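Local atomic coordinates of CCMAN5 (Cellulosimicrobium cellulans, PDB entry 2XSG), a protein that hydrolyses alpha-mannosidic bonds as a bacterial family GH92 mannosidase with a bound calcium ion, and enables mannose-6-phosphate modification of yeast-produced enzymes. Residues 31-36 and 283-288; 11-16 and 108-113; 140-145 and 322-327; 291-296 and 309-314; 37-42 and 62-67. All coordinates share one frame; numbering follows the deposited sequence.

Contact 1 (31-36 and 283-288); sequences QAPNGL and RAEWNA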
# COMPACT_ATOMS: atom_id res chain seq x y z
N GLN A 31 -4.13 -11.52 -8.75
CA GLN A 31 -4.14 -10.17 -9.31
C GLN A 31 -2.97 -9.90 -10.25
O GLN A 31 -1.89 -10.48 -10.08
CB GLN A 31 -4.22 -9.11 -8.19
CG GLN A 31 -3.19 -9.24 -7.07
CD GLN A 31 -3.60 -8.43 -5.85
OE1 GLN A 31 -4.75 -8.03 -5.75
NE2 GLN A 31 -2.68 -8.22 -4.92
N ALA A 32 -3.20 -9.04 -11.24
CA ALA A 32 -2.12 -8.61 -12.13
C ALA A 32 -1.39 -7.44 -11.48
O ALA A 32 -1.91 -6.86 -10.52
CB ALA A 32 -2.69 -8.20 -13.49
N PRO A 33 -0.22 -7.05 -12.02
CA PRO A 33 0.46 -5.87 -11.46
C PRO A 33 -0.46 -4.62 -11.49
O PRO A 33 -1.02 -4.30 -12.54
CB PRO A 33 1.67 -5.69 -12.38
CG PRO A 33 1.97 -7.07 -12.86
CD PRO A 33 0.60 -7.70 -13.07
N ASN A 34 -0.62 -3.97 -10.34
CA ASN A 34 -1.52 -2.81 -10.21
C ASN A 34 -2.93 -3.07 -10.77
O ASN A 34 -3.57 -2.17 -11.30
CB ASN A 34 -0.90 -1.57 -10.88
CG ASN A 34 0.33 -1.08 -10.15
OD1 ASN A 34 0.22 -0.30 -9.19
ND2 ASN A 34 1.49 -1.54 -10.57
N GLY A 35 -3.40 -4.30 -10.64
CA GLY A 35 -4.69 -4.67 -11.16
C GLY A 35 -5.85 -4.13 -10.36
O GLY A 35 -5.76 -3.91 -9.14
N LEU A 36 -6.95 -3.92 -11.08
CA LEU A 36 -8.24 -3.55 -10.52
C LEU A 36 -8.98 -4.78 -9.99
O LEU A 36 -9.52 -4.76 -8.89
CB LEU A 36 -9.06 -2.84 -11.58
CG LEU A 36 -10.52 -2.49 -11.30
CD1 LEU A 36 -10.61 -1.43 -10.25
CD2 LEU A 36 -11.18 -2.01 -12.61
N ARG A 283 1.22 -14.45 -15.31
CA ARG A 283 2.49 -14.87 -14.67
C ARG A 283 3.68 -14.23 -15.37
O ARG A 283 4.60 -13.75 -14.70
CB ARG A 283 2.65 -16.40 -14.59
CG ARG A 283 3.92 -16.83 -13.82
CD ARG A 283 4.25 -18.32 -14.00
NE ARG A 283 5.29 -18.76 -13.05
CZ ARG A 283 5.06 -19.18 -11.80
NH1 ARG A 283 3.82 -19.22 -11.32
NH2 ARG A 283 6.07 -19.55 -11.03
N ALA A 284 3.66 -14.21 -16.71
CA ALA A 284 4.73 -13.58 -17.50
C ALA A 284 4.79 -12.08 -17.28
O ALA A 284 5.87 -11.51 -17.14
CB ALA A 284 4.58 -13.91 -19.00
N GLU A 285 3.63 -11.43 -17.27
CA GLU A 285 3.58 -10.02 -16.91
C GLU A 285 4.22 -9.77 -15.52
O GLU A 285 4.97 -8.79 -15.36
CB GLU A 285 2.13 -9.50 -16.99
CG GLU A 285 1.99 -8.02 -16.70
CD GLU A 285 0.54 -7.54 -16.76
OE1 GLU A 285 -0.35 -8.33 -17.20
OE2 GLU A 285 0.29 -6.36 -16.36
N TRP A 286 3.97 -10.65 -14.55
CA TRP A 286 4.60 -10.48 -13.23
C TRP A 286 6.11 -10.65 -13.30
O TRP A 286 6.85 -9.90 -12.67
CB TRP A 286 4.00 -11.42 -12.18
CG TRP A 286 2.84 -10.80 -11.46
CD1 TRP A 286 1.53 -11.20 -11.51
CD2 TRP A 286 2.87 -9.66 -10.58
NE1 TRP A 286 0.75 -10.39 -10.71
CE2 TRP A 286 1.55 -9.43 -10.13
CE3 TRP A 286 3.89 -8.80 -10.14
CZ2 TRP A 286 1.22 -8.39 -9.27
CZ3 TRP A 286 3.57 -7.75 -9.27
CH2 TRP A 286 2.24 -7.56 -8.84
N ASN A 287 6.54 -11.66 -14.07
CA ASN A 287 7.97 -11.91 -14.25
C ASN A 287 8.72 -10.74 -14.89
O ASN A 287 9.88 -10.47 -14.55
CB ASN A 287 8.21 -13.21 -15.03
CG ASN A 287 8.21 -14.44 -14.14
OD1 ASN A 287 8.57 -14.37 -12.97
ND2 ASN A 287 7.80 -15.57 -14.70
N ALA A 288 8.07 -10.04 -15.82
CA ALA A 288 8.62 -8.83 -16.42
C ALA A 288 8.71 -7.70 -15.40
O ALA A 288 9.72 -7.00 -15.33
CB ALA A 288 7.79 -8.39 -17.65
O HOH W 1 -1.78 -5.00 -14.99
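Trp286 gives its indole N-H to the backbone carbonyl of Gln31 in the one direct hydrogen bond between 31-36 and 283-288. The bond from NE1 to Gln31 O is short, 2.7 Å, and nearly straight at 170°; the oxygen lies in the indole plane and receives the proton on a lone pair. CH-pi packing comes next. Pro33 lies over one indole face, with CG 3.6 Å from the centroid of the six-membered ring, while Pro33 CD sits 3.5 Å from Trp286 CE2. Glu285, its CG anti to the backbone N (chi1 -177°) and its chain extended, packs on the same ring, OE2 lying 3.6 Å from Pro33 CD. The proline is the second residue of a type II beta turn from Ala32 to Gly35, closed by Gly35 N to Ala32 O; this turn, in the N-terminal family region, is thereby set against helix 275-290 of the catalytic region. An alanine in place of Trp286 would probably leave Gln31 O without its donor and open a gap beneath the Pro33 ring. Polar contact continues through water, which donates to Pro33 O at 2.7 Å and to Glu285 OE2 at 2.8 Å.

Contact 2 (11-16 and 108-113); sequences SLVDVF and AGPGFY
Val15 and Gly109 bring the two backbones nearest, with CA atoms 5.8 Å apart, where the irregular segment 11-16 passes a beta-hairpin tip. Strands 106-109 and 112-121 are joined there by a type II turn from Gly109 to Phe112; the backbone angles of Gly111 call for glycine. An Asx turn bends the other segment, Phe16 N donating to Asp14 OD1 from above the carboxylate plane. A water accepts from Val15 N at 3.0 Å and lies near the carbonyls of Val13 and Ala108. The side chains meet by apolar contact. Val13 CB rests against Pro110 CG at 3.8 Å. Val15 straddles the strand end: CG2, between its own N and carbonyl carbon (chi1 of CG1 -57°), meets Ala108 CB at 3.6 Å, and CG1 lies over Gly109 CA. An alanine at Val15 would probably open a gap beside the Ala108 methyl and Gly109. Tyr113, whose OH bonds to Glu106, crosses Phe16 at about a right angle, its CE2 4.0 Å from Phe16 CZ and near the Phe16 ring plane.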
# COMPACT_ATOMS: atom_id res chain seq x y z
N SER A 11 7.91 -17.40 -8.90
CA SER A 11 8.02 -18.56 -7.99
C SER A 11 8.60 -18.20 -6.62
O SER A 11 8.40 -18.94 -5.64
CB SER A 11 8.87 -19.66 -8.63
OG SER A 11 10.20 -19.19 -8.85
N LEU A 12 9.29 -17.06 -6.55
CA LEU A 12 9.87 -16.60 -5.28
C LEU A 12 8.92 -15.81 -4.37
O LEU A 12 9.13 -15.73 -3.16
CB LEU A 12 11.15 -15.80 -5.52
CG LEU A 12 12.30 -16.51 -6.23
CD1 LEU A 12 13.48 -15.53 -6.35
CD2 LEU A 12 12.74 -17.82 -5.50
N VAL A 13 7.88 -15.23 -4.98
CA VAL A 13 6.81 -14.54 -4.25
C VAL A 13 5.98 -15.52 -3.40
O VAL A 13 5.53 -16.57 -3.89
CB VAL A 13 5.90 -13.76 -5.25
CG1 VAL A 13 4.71 -13.11 -4.58
CG2 VAL A 13 6.71 -12.70 -6.00
N ASP A 14 5.78 -15.17 -2.13
CA ASP A 14 4.84 -15.89 -1.28
C ASP A 14 3.62 -15.00 -0.99
O ASP A 14 3.65 -14.17 -0.07
CB ASP A 14 5.54 -16.32 0.02
CG ASP A 14 4.69 -17.23 0.90
OD1 ASP A 14 3.45 -17.35 0.70
OD2 ASP A 14 5.26 -17.81 1.85
N VAL A 15 2.54 -15.20 -1.75
CA VAL A 15 1.35 -14.36 -1.61
C VAL A 15 0.61 -14.55 -0.27
O VAL A 15 -0.35 -13.85 0.01
CB VAL A 15 0.34 -14.50 -2.80
CG1 VAL A 15 1.00 -14.19 -4.14
CG2 VAL A 15 -0.32 -15.89 -2.80
N PHE A 16 1.05 -15.51 0.54
CA PHE A 16 0.40 -15.73 1.83
C PHE A 16 1.04 -14.95 2.96
O PHE A 16 0.48 -14.84 4.04
CB PHE A 16 0.35 -17.22 2.16
CG PHE A 16 -0.58 -17.98 1.27
CD1 PHE A 16 -1.96 -17.83 1.38
CD2 PHE A 16 -0.07 -18.85 0.32
CE1 PHE A 16 -2.83 -18.53 0.55
CE2 PHE A 16 -0.92 -19.56 -0.52
CZ PHE A 16 -2.30 -19.41 -0.40
N ALA A 108 -1.06 -20.84 -4.61
CA ALA A 108 -1.21 -19.53 -5.18
C ALA A 108 0.13 -18.88 -5.45
O ALA A 108 1.16 -19.28 -4.91
CB ALA A 108 -2.11 -18.61 -4.27
N GLY A 109 0.11 -17.88 -6.32
CA GLY A 109 1.29 -17.12 -6.70
C GLY A 109 0.84 -16.05 -7.68
O GLY A 109 -0.36 -15.95 -7.97
N PRO A 110 1.80 -15.25 -8.20
CA PRO A 110 1.44 -14.08 -9.00
C PRO A 110 0.48 -14.35 -10.17
O PRO A 110 0.86 -15.00 -11.14
CB PRO A 110 2.81 -13.55 -9.47
CG PRO A 110 3.70 -13.86 -8.33
CD PRO A 110 3.24 -15.25 -7.88
N GLY A 111 -0.76 -13.88 -10.03
CA GLY A 111 -1.78 -14.01 -11.07
C GLY A 111 -2.81 -15.10 -10.86
O GLY A 111 -3.76 -15.22 -11.65
N PHE A 112 -2.63 -15.92 -9.82
CA PHE A 112 -3.49 -17.10 -9.65
C PHE A 112 -3.73 -17.48 -8.20
O PHE A 112 -2.92 -17.19 -7.34
CB PHE A 112 -2.97 -18.30 -10.47
CG PHE A 112 -1.85 -19.09 -9.82
CD1 PHE A 112 -0.54 -18.63 -9.87
CD2 PHE A 112 -2.11 -20.30 -9.20
CE1 PHE A 112 0.51 -19.35 -9.30
CE2 PHE A 112 -1.08 -21.04 -8.60
CZ PHE A 112 0.24 -20.55 -8.65
N TYR A 113 -4.86 -18.13 -7.95
CA TYR A 113 -5.09 -18.80 -6.68
C TYR A 113 -5.92 -20.08 -6.88
O TYR A 113 -6.86 -20.08 -7.68
CB TYR A 113 -5.76 -17.84 -5.69
CG TYR A 113 -6.22 -18.50 -4.41
CD1 TYR A 113 -7.44 -19.19 -4.36
CD2 TYR A 113 -5.46 -18.42 -3.26
CE1 TYR A 113 -7.88 -19.79 -3.21
CE2 TYR A 113 -5.89 -19.02 -2.08
CZ TYR A 113 -7.10 -19.71 -2.07
OH TYR A 113 -7.54 -20.33 -0.92
O HOH W 2 3.06 -17.59 -3.47

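Contact 3 (140-145 and 322-327); sequences AATRSG and PMNATS
Arg143 reaches across to Thr326 O with NE and NH1. From CB the chain leaves with CG anti to the carbonyl carbon (chi1 -58°) and then runs extended to NE, which brings Arg143 CD within 3.9 Å of Thr326 O. Arg143 NE donates to Thr326 O at 2.7 Å and Arg143 NH1 to the same oxygen at 2.8 Å, a side-on grip. The oxygen lies close to the guanidinium plane; NH1 stands above the carbonyl plane, NE in it. Arg143 lies in the turn of the beta-hairpin 133-140/144-150 of the N-terminal family region; its partner loop follows strand 323-324 of the catalytic region. An Asx turn, Thr326 N to Asn324 OD1, shapes that loop. Thr142 CG2 sits over one face of the guanidinium, toward its rim, and is also 3.6 Å from Asn324 ND2, whose amide plane stands 74° from the guanidinium. A water accepts from Asn324 ND2 at 3.0 Å and, weakly, from Arg143 NH1. At the tip, Arg143 NH2 forms a salt bridge with Glu269.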
# COMPACT_ATOMS: atom_id res chain seq x y z
N ALA A 140 -6.22 -13.84 -12.68
CA ALA A 140 -6.60 -12.45 -12.97
C ALA A 140 -5.81 -11.83 -14.10
O ALA A 140 -4.63 -12.11 -14.26
CB ALA A 140 -6.44 -11.58 -11.71
N ALA A 141 -6.48 -10.97 -14.88
CA ALA A 141 -5.83 -9.98 -15.71
C ALA A 141 -6.11 -8.63 -15.05
O ALA A 141 -6.77 -8.60 -14.02
CB ALA A 141 -6.37 -10.01 -17.13
N THR A 142 -5.61 -7.54 -15.65
CA THR A 142 -5.74 -6.18 -15.11
C THR A 142 -7.16 -5.89 -14.63
O THR A 142 -7.36 -5.43 -13.48
CB THR A 142 -5.31 -5.10 -16.16
OG1 THR A 142 -3.98 -5.37 -16.62
CG2 THR A 142 -5.35 -3.68 -15.59
N ARG A 143 -8.14 -6.16 -15.49
CA ARG A 143 -9.53 -5.77 -15.22
C ARG A 143 -10.44 -6.97 -14.97
O ARG A 143 -11.62 -6.79 -14.68
CB ARG A 143 -10.09 -4.93 -16.37
CG ARG A 143 -9.31 -3.65 -16.66
CD ARG A 143 -9.65 -3.00 -18.02
NE ARG A 143 -8.72 -1.89 -18.26
CZ ARG A 143 -7.49 -2.00 -18.72
NH1 ARG A 143 -6.75 -0.90 -18.86
NH2 ARG A 143 -6.98 -3.18 -19.07
N SER A 144 -9.89 -8.19 -15.07
CA SER A 144 -10.73 -9.39 -15.11
C SER A 144 -10.33 -10.46 -14.11
O SER A 144 -9.15 -10.64 -13.80
CB SER A 144 -10.68 -10.04 -16.50
OG SER A 144 -11.08 -9.14 -17.52
N GLY A 145 -11.34 -11.19 -13.65
CA GLY A 145 -11.12 -12.39 -12.86
C GLY A 145 -11.72 -13.57 -13.58
O GLY A 145 -12.88 -13.51 -14.00
N PRO A 322 -1.58 2.74 -6.33
CA PRO A 322 -2.93 2.83 -6.90
C PRO A 322 -3.17 1.84 -8.05
O PRO A 322 -2.22 1.41 -8.71
CB PRO A 322 -3.02 4.28 -7.39
CG PRO A 322 -1.59 4.69 -7.63
CD PRO A 322 -0.83 3.99 -6.54
N MET A 323 -4.44 1.48 -8.27
CA MET A 323 -4.81 0.47 -9.26
C MET A 323 -5.07 1.12 -10.60
O MET A 323 -5.47 2.28 -10.66
CB MET A 323 -6.09 -0.27 -8.86
CG MET A 323 -6.23 -0.67 -7.41
SD MET A 323 -7.95 -1.21 -7.19
CE MET A 323 -8.28 -0.48 -5.61
N ASN A 324 -4.85 0.36 -11.66
CA ASN A 324 -5.21 0.80 -13.01
C ASN A 324 -6.73 1.05 -13.02
O ASN A 324 -7.52 0.11 -12.87
CB ASN A 324 -4.79 -0.27 -14.04
CG ASN A 324 -4.94 0.18 -15.49
OD1 ASN A 324 -5.82 0.99 -15.83
ND2 ASN A 324 -4.10 -0.38 -16.36
N ALA A 325 -7.12 2.31 -13.14
CA ALA A 325 -8.53 2.73 -13.23
C ALA A 325 -8.92 3.21 -14.64
O ALA A 325 -9.87 3.98 -14.80
CB ALA A 325 -8.81 3.81 -12.21
N THR A 326 -8.20 2.71 -15.65
CA THR A 326 -8.40 3.06 -17.07
C THR A 326 -9.00 1.90 -17.86
O THR A 326 -8.61 0.75 -17.67
CB THR A 326 -7.03 3.47 -17.72
OG1 THR A 326 -6.42 4.49 -16.92
CG2 THR A 326 -7.18 3.96 -19.17
N SER A 327 -9.91 2.23 -18.77
CA SER A 327 -10.50 1.25 -19.68
C SER A 327 -9.52 0.88 -20.79
O SER A 327 -8.51 1.56 -20.97
CB SER A 327 -11.77 1.82 -20.30
OG SER A 327 -11.49 2.87 -21.22
O HOH W 3 -4.17 0.54 -19.19

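Contact 4 (291-296 and 309-314); sequences GRVAID and RLFYTH
Val293 meets Phe311 and Tyr312 where strand 293-296 packs on helix 306-318. The strand is an outermost one of a mixed sheet, hydrogen-bonded through its backbone to strand 696-700, and it follows helix 275-290 in the chain. The short segment axes run almost antiparallel, 173° between their directions, with a closest approach of 10.6 Å. Val293 holds CG1 anti to its own nitrogen (chi1 -168°), where the methyl meets Phe311 CZ at 3.6 Å; the two side chains cross at about a right angle. Val293 O accepts from Tyr312 OH at 2.6 Å. The oxygen lies at the edge of that ring, near its plane, although the hydroxyl is tilted 35° from the carbonyl plane. Ala294 turns its methyl away from the helix and touches Tyr9, but its CA still passes 3.6 Å from Tyr312 OH. Ile295 points back to the helix and lays CD1 over a face of Phe311, a CH-pi contact whose modelled closeness is doubtful. Phe311 in turn packs on Val671 and Ala674 of helix 665-675, and its CD2 stands over the centre of the Tyr312 ring, 3.8 Å above the plane. Ile295 also slides past Tyr312 in the opposite direction: its CB comes to 3.8 Å from Tyr312 OH.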
# COMPACT_ATOMS: atom_id res chain seq x y z
N GLY A 291 11.21 -8.75 -12.74
CA GLY A 291 12.51 -8.79 -13.42
C GLY A 291 13.21 -7.44 -13.59
O GLY A 291 14.37 -7.39 -14.04
N ARG A 292 12.51 -6.36 -13.23
CA ARG A 292 13.10 -5.03 -13.20
C ARG A 292 14.21 -4.93 -12.16
O ARG A 292 15.12 -4.11 -12.31
CB ARG A 292 12.04 -3.96 -12.92
CG ARG A 292 11.00 -3.81 -14.02
CD ARG A 292 10.00 -2.72 -13.65
NE ARG A 292 9.00 -2.52 -14.70
CZ ARG A 292 9.18 -1.76 -15.78
NH1 ARG A 292 10.33 -1.10 -15.97
NH2 ARG A 292 8.20 -1.66 -16.68
N VAL A 293 14.11 -5.76 -11.11
CA VAL A 293 15.17 -5.93 -10.11
C VAL A 293 15.73 -7.35 -10.10
O VAL A 293 15.01 -8.33 -9.83
CB VAL A 293 14.70 -5.56 -8.70
CG1 VAL A 293 15.92 -5.47 -7.76
CG2 VAL A 293 13.95 -4.25 -8.71
N ALA A 294 17.02 -7.46 -10.41
CA ALA A 294 17.71 -8.75 -10.43
C ALA A 294 18.72 -8.81 -9.31
O ALA A 294 19.58 -7.94 -9.17
CB ALA A 294 18.38 -9.00 -11.77
N ILE A 295 18.62 -9.86 -8.51
CA ILE A 295 19.42 -9.99 -7.30
C ILE A 295 20.35 -11.22 -7.32
O ILE A 295 20.00 -12.31 -7.75
CB ILE A 295 18.49 -9.99 -6.08
CG1 ILE A 295 18.05 -8.57 -5.79
CG2 ILE A 295 19.17 -10.59 -4.86
CD1 ILE A 295 16.91 -8.52 -4.91
N ASP A 296 21.56 -10.99 -6.82
CA ASP A 296 22.54 -12.02 -6.61
C ASP A 296 22.80 -11.98 -5.10
O ASP A 296 23.37 -11.03 -4.59
CB ASP A 296 23.80 -11.70 -7.44
CG ASP A 296 25.01 -12.57 -7.07
OD1 ASP A 296 24.89 -13.51 -6.26
OD2 ASP A 296 26.11 -12.30 -7.61
N ARG A 309 13.41 -14.43 -1.13
CA ARG A 309 11.97 -14.63 -1.26
C ARG A 309 11.19 -13.46 -0.65
O ARG A 309 10.19 -12.98 -1.21
CB ARG A 309 11.55 -15.94 -0.61
CG ARG A 309 11.82 -17.16 -1.45
CD ARG A 309 11.99 -18.38 -0.57
NE ARG A 309 11.69 -19.61 -1.29
CZ ARG A 309 12.54 -20.26 -2.08
NH1 ARG A 309 13.78 -19.81 -2.29
NH2 ARG A 309 12.15 -21.38 -2.68
N LEU A 310 11.66 -12.99 0.51
CA LEU A 310 11.08 -11.84 1.18
C LEU A 310 11.17 -10.63 0.29
O LEU A 310 10.18 -9.93 0.10
CB LEU A 310 11.79 -11.54 2.49
CG LEU A 310 11.17 -12.03 3.77
CD1 LEU A 310 12.10 -11.62 4.92
CD2 LEU A 310 9.73 -11.49 3.98
N PHE A 311 12.35 -10.37 -0.29
CA PHE A 311 12.46 -9.27 -1.25
C PHE A 311 11.41 -9.34 -2.36
O PHE A 311 10.68 -8.35 -2.59
CB PHE A 311 13.87 -9.19 -1.84
CG PHE A 311 14.03 -8.08 -2.82
CD1 PHE A 311 14.27 -6.78 -2.38
CD2 PHE A 311 13.88 -8.31 -4.18
CE1 PHE A 311 14.38 -5.75 -3.28
CE2 PHE A 311 13.98 -7.28 -5.09
CZ PHE A 311 14.24 -5.99 -4.64
N TYR A 312 11.34 -10.47 -3.07
CA TYR A 312 10.44 -10.58 -4.23
C TYR A 312 8.95 -10.55 -3.86
O TYR A 312 8.13 -10.04 -4.62
CB TYR A 312 10.82 -11.74 -5.17
CG TYR A 312 12.04 -11.38 -6.01
CD1 TYR A 312 11.96 -10.43 -7.05
CD2 TYR A 312 13.28 -11.95 -5.74
CE1 TYR A 312 13.08 -10.08 -7.78
CE2 TYR A 312 14.41 -11.61 -6.47
CZ TYR A 312 14.30 -10.65 -7.48
OH TYR A 312 15.41 -10.32 -8.20
N THR A 313 8.63 -11.08 -2.68
CA THR A 313 7.29 -11.01 -2.14
C THR A 313 6.89 -9.54 -1.92
O THR A 313 5.79 -9.13 -2.28
CB THR A 313 7.17 -11.81 -0.82
OG1 THR A 313 7.46 -13.20 -1.06
CG2 THR A 313 5.77 -11.66 -0.20
N HIS A 314 7.80 -8.76 -1.34
CA HIS A 314 7.51 -7.35 -1.08
C HIS A 314 7.61 -6.49 -2.34
O HIS A 314 6.89 -5.48 -2.47
CB HIS A 314 8.34 -6.80 0.08
CG HIS A 314 7.99 -7.43 1.40
ND1 HIS A 314 6.71 -7.44 1.90
CD2 HIS A 314 8.75 -8.10 2.30
CE1 HIS A 314 6.69 -8.07 3.06
NE2 HIS A 314 7.92 -8.47 3.33

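Contact 5 (37-42 and 62-67); sequences AKVNPR and FTHTNL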
# COMPACT_ATOMS: atom_id res chain seq x y z
N ALA A 37 -8.99 -5.84 -10.80
CA ALA A 37 -9.55 -7.13 -10.41
C ALA A 37 -8.65 -7.83 -9.42
O ALA A 37 -7.45 -8.02 -9.68
CB ALA A 37 -9.77 -8.00 -11.62
N LYS A 38 -9.23 -8.19 -8.28
CA LYS A 38 -8.49 -8.81 -7.19
C LYS A 38 -9.36 -9.95 -6.72
O LYS A 38 -10.32 -9.73 -5.98
CB LYS A 38 -8.26 -7.81 -6.04
CG LYS A 38 -7.28 -6.66 -6.39
CD LYS A 38 -7.10 -5.70 -5.22
CE LYS A 38 -5.64 -5.41 -4.97
NZ LYS A 38 -5.02 -4.50 -5.94
N VAL A 39 -9.03 -11.17 -7.16
CA VAL A 39 -9.92 -12.31 -6.98
C VAL A 39 -9.48 -13.01 -5.69
O VAL A 39 -8.56 -13.84 -5.70
CB VAL A 39 -9.91 -13.26 -8.18
CG1 VAL A 39 -11.14 -14.16 -8.15
CG2 VAL A 39 -9.85 -12.48 -9.49
N ASN A 40 -10.12 -12.62 -4.60
CA ASN A 40 -9.70 -13.00 -3.25
C ASN A 40 -10.63 -14.04 -2.67
O ASN A 40 -11.84 -13.79 -2.58
CB ASN A 40 -9.69 -11.79 -2.32
CG ASN A 40 -8.82 -12.00 -1.07
OD1 ASN A 40 -9.19 -11.57 0.02
ND2 ASN A 40 -7.68 -12.67 -1.23
N PRO A 41 -10.08 -15.21 -2.25
CA PRO A 41 -10.89 -16.14 -1.50
C PRO A 41 -11.41 -15.44 -0.24
O PRO A 41 -10.74 -14.54 0.26
CB PRO A 41 -9.88 -17.24 -1.10
CG PRO A 41 -8.51 -16.57 -1.21
CD PRO A 41 -8.68 -15.67 -2.38
N ARG A 42 -12.59 -15.83 0.25
CA ARG A 42 -13.14 -15.29 1.48
C ARG A 42 -13.26 -16.33 2.57
O ARG A 42 -14.03 -17.28 2.44
CB ARG A 42 -14.53 -14.68 1.24
CG ARG A 42 -15.02 -13.76 2.36
CD ARG A 42 -16.16 -12.87 1.83
NE ARG A 42 -16.47 -11.72 2.69
CZ ARG A 42 -15.77 -10.58 2.72
NH1 ARG A 42 -14.69 -10.44 1.97
NH2 ARG A 42 -16.14 -9.59 3.54
N PHE A 62 -15.24 -16.28 -3.82
CA PHE A 62 -14.28 -15.28 -4.30
C PHE A 62 -14.92 -13.92 -4.54
O PHE A 62 -15.95 -13.82 -5.20
CB PHE A 62 -13.60 -15.78 -5.57
CG PHE A 62 -12.87 -17.08 -5.39
CD1 PHE A 62 -11.55 -17.09 -4.96
CD2 PHE A 62 -13.52 -18.30 -5.60
CE1 PHE A 62 -10.87 -18.27 -4.76
CE2 PHE A 62 -12.85 -19.51 -5.41
CZ PHE A 62 -11.51 -19.49 -4.98
N THR A 63 -14.30 -12.88 -3.99
CA THR A 63 -14.70 -11.49 -4.20
C THR A 63 -13.77 -10.93 -5.26
O THR A 63 -12.73 -11.54 -5.53
CB THR A 63 -14.58 -10.68 -2.90
OG1 THR A 63 -13.27 -10.84 -2.35
CG2 THR A 63 -15.57 -11.18 -1.89
N HIS A 64 -14.14 -9.81 -5.90
CA HIS A 64 -13.40 -9.36 -7.08
C HIS A 64 -12.76 -7.99 -6.94
O HIS A 64 -11.99 -7.57 -7.81
CB HIS A 64 -14.29 -9.44 -8.34
CG HIS A 64 -14.60 -10.85 -8.75
ND1 HIS A 64 -15.45 -11.66 -8.04
CD2 HIS A 64 -14.08 -11.62 -9.74
CE1 HIS A 64 -15.49 -12.86 -8.60
NE2 HIS A 64 -14.67 -12.85 -9.63
N THR A 65 -13.11 -7.28 -5.87
CA THR A 65 -12.53 -5.95 -5.60
C THR A 65 -11.90 -5.95 -4.22
O THR A 65 -12.30 -6.71 -3.33
CB THR A 65 -13.58 -4.79 -5.68
OG1 THR A 65 -14.47 -4.86 -4.55
CG2 THR A 65 -14.38 -4.86 -6.97
N ASN A 66 -10.91 -5.08 -4.04
CA ASN A 66 -10.23 -5.04 -2.76
C ASN A 66 -9.24 -3.90 -2.62
O ASN A 66 -9.00 -3.15 -3.58
CB ASN A 66 -9.52 -6.38 -2.52
CG ASN A 66 -9.83 -6.95 -1.16
OD1 ASN A 66 -9.72 -6.24 -0.14
ND2 ASN A 66 -10.22 -8.22 -1.12
N LEU A 67 -8.69 -3.78 -1.41
CA LEU A 67 -7.65 -2.82 -1.07
C LEU A 67 -6.59 -3.53 -0.26
O LEU A 67 -6.90 -4.26 0.68
CB LEU A 67 -8.23 -1.68 -0.23
CG LEU A 67 -9.25 -0.75 -0.87
CD1 LEU A 67 -9.73 0.30 0.13
CD2 LEU A 67 -8.67 -0.09 -2.12
O HOH W 4 -11.39 -9.23 -3.59
O HOH W 5 -12.72 -11.95 -0.03
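Lys38, Thr63, Thr65 and Asn66 grip one water between them: it donates to Lys38 O and Thr65 O, each at 2.7 Å, and accepts from Thr63 OG1 and Asn66 ND2. The water lies beside the pairing of antiparallel strands 40-44 and 58-63, 40-44 being an outermost strand of a three-stranded sheet. Asn40 and Thr63 form the hydrogen-bonded pair, N to O 3.0 Å both ways, and Pro41 with Phe62 the neighbouring non-hydrogen-bonded pair. Lys38 N also donates to His64 O at 2.9 Å, from well above the carbonyl plane. On the side of Asn40 and Thr63, Thr63 OG1 stands between its own N and carbonyl carbon (chi1 53°), which lets it also accept from a second water at 2.6 Å; that water accepts from Arg42 NH1, in the guanidinium plane. Arg42 NH2 continues to Asn167. On the side of Pro41 and Phe62, the ring approaches the proline obliquely while also packing on Ala136 and Val138 of strand 133-140. Phe62 CB lies 3.9 Å from Val39 CG1. His64 hydrogen-bonds His147 through NE2, and Asn66 ND2 has a further partner in Thr50 O. Lys38, salt-bridged to Asp68, bends past Asn66 at about a right angle, with its CD 3.7 Å from Asn66 CB.

How the contacts relate
Contacts 1, 2, 4 and 5 are buried, whereas contact 3 is only partly so and is where an arginine makes direct hydrogen bonds across. Contacts 1 and 3 both join the N-terminal and catalytic family regions, and Leu36 N with Thr142 O and Asn34 O with Asn324 N tie them to each other. Contact 5 is sheet pairing inside the N-terminal region; contact 4 sets a strand on a helix in the catalytic region. Contact 2 lies between: Pro110 packs on Trp286 of contact 1, Asp14 N bonds Thr313 OG1 of contact 4, and Tyr113 touches Pro41 and Phe62 of contact 5. Contacts 4 and 5 stay about 12 Å apart at their nearest atoms.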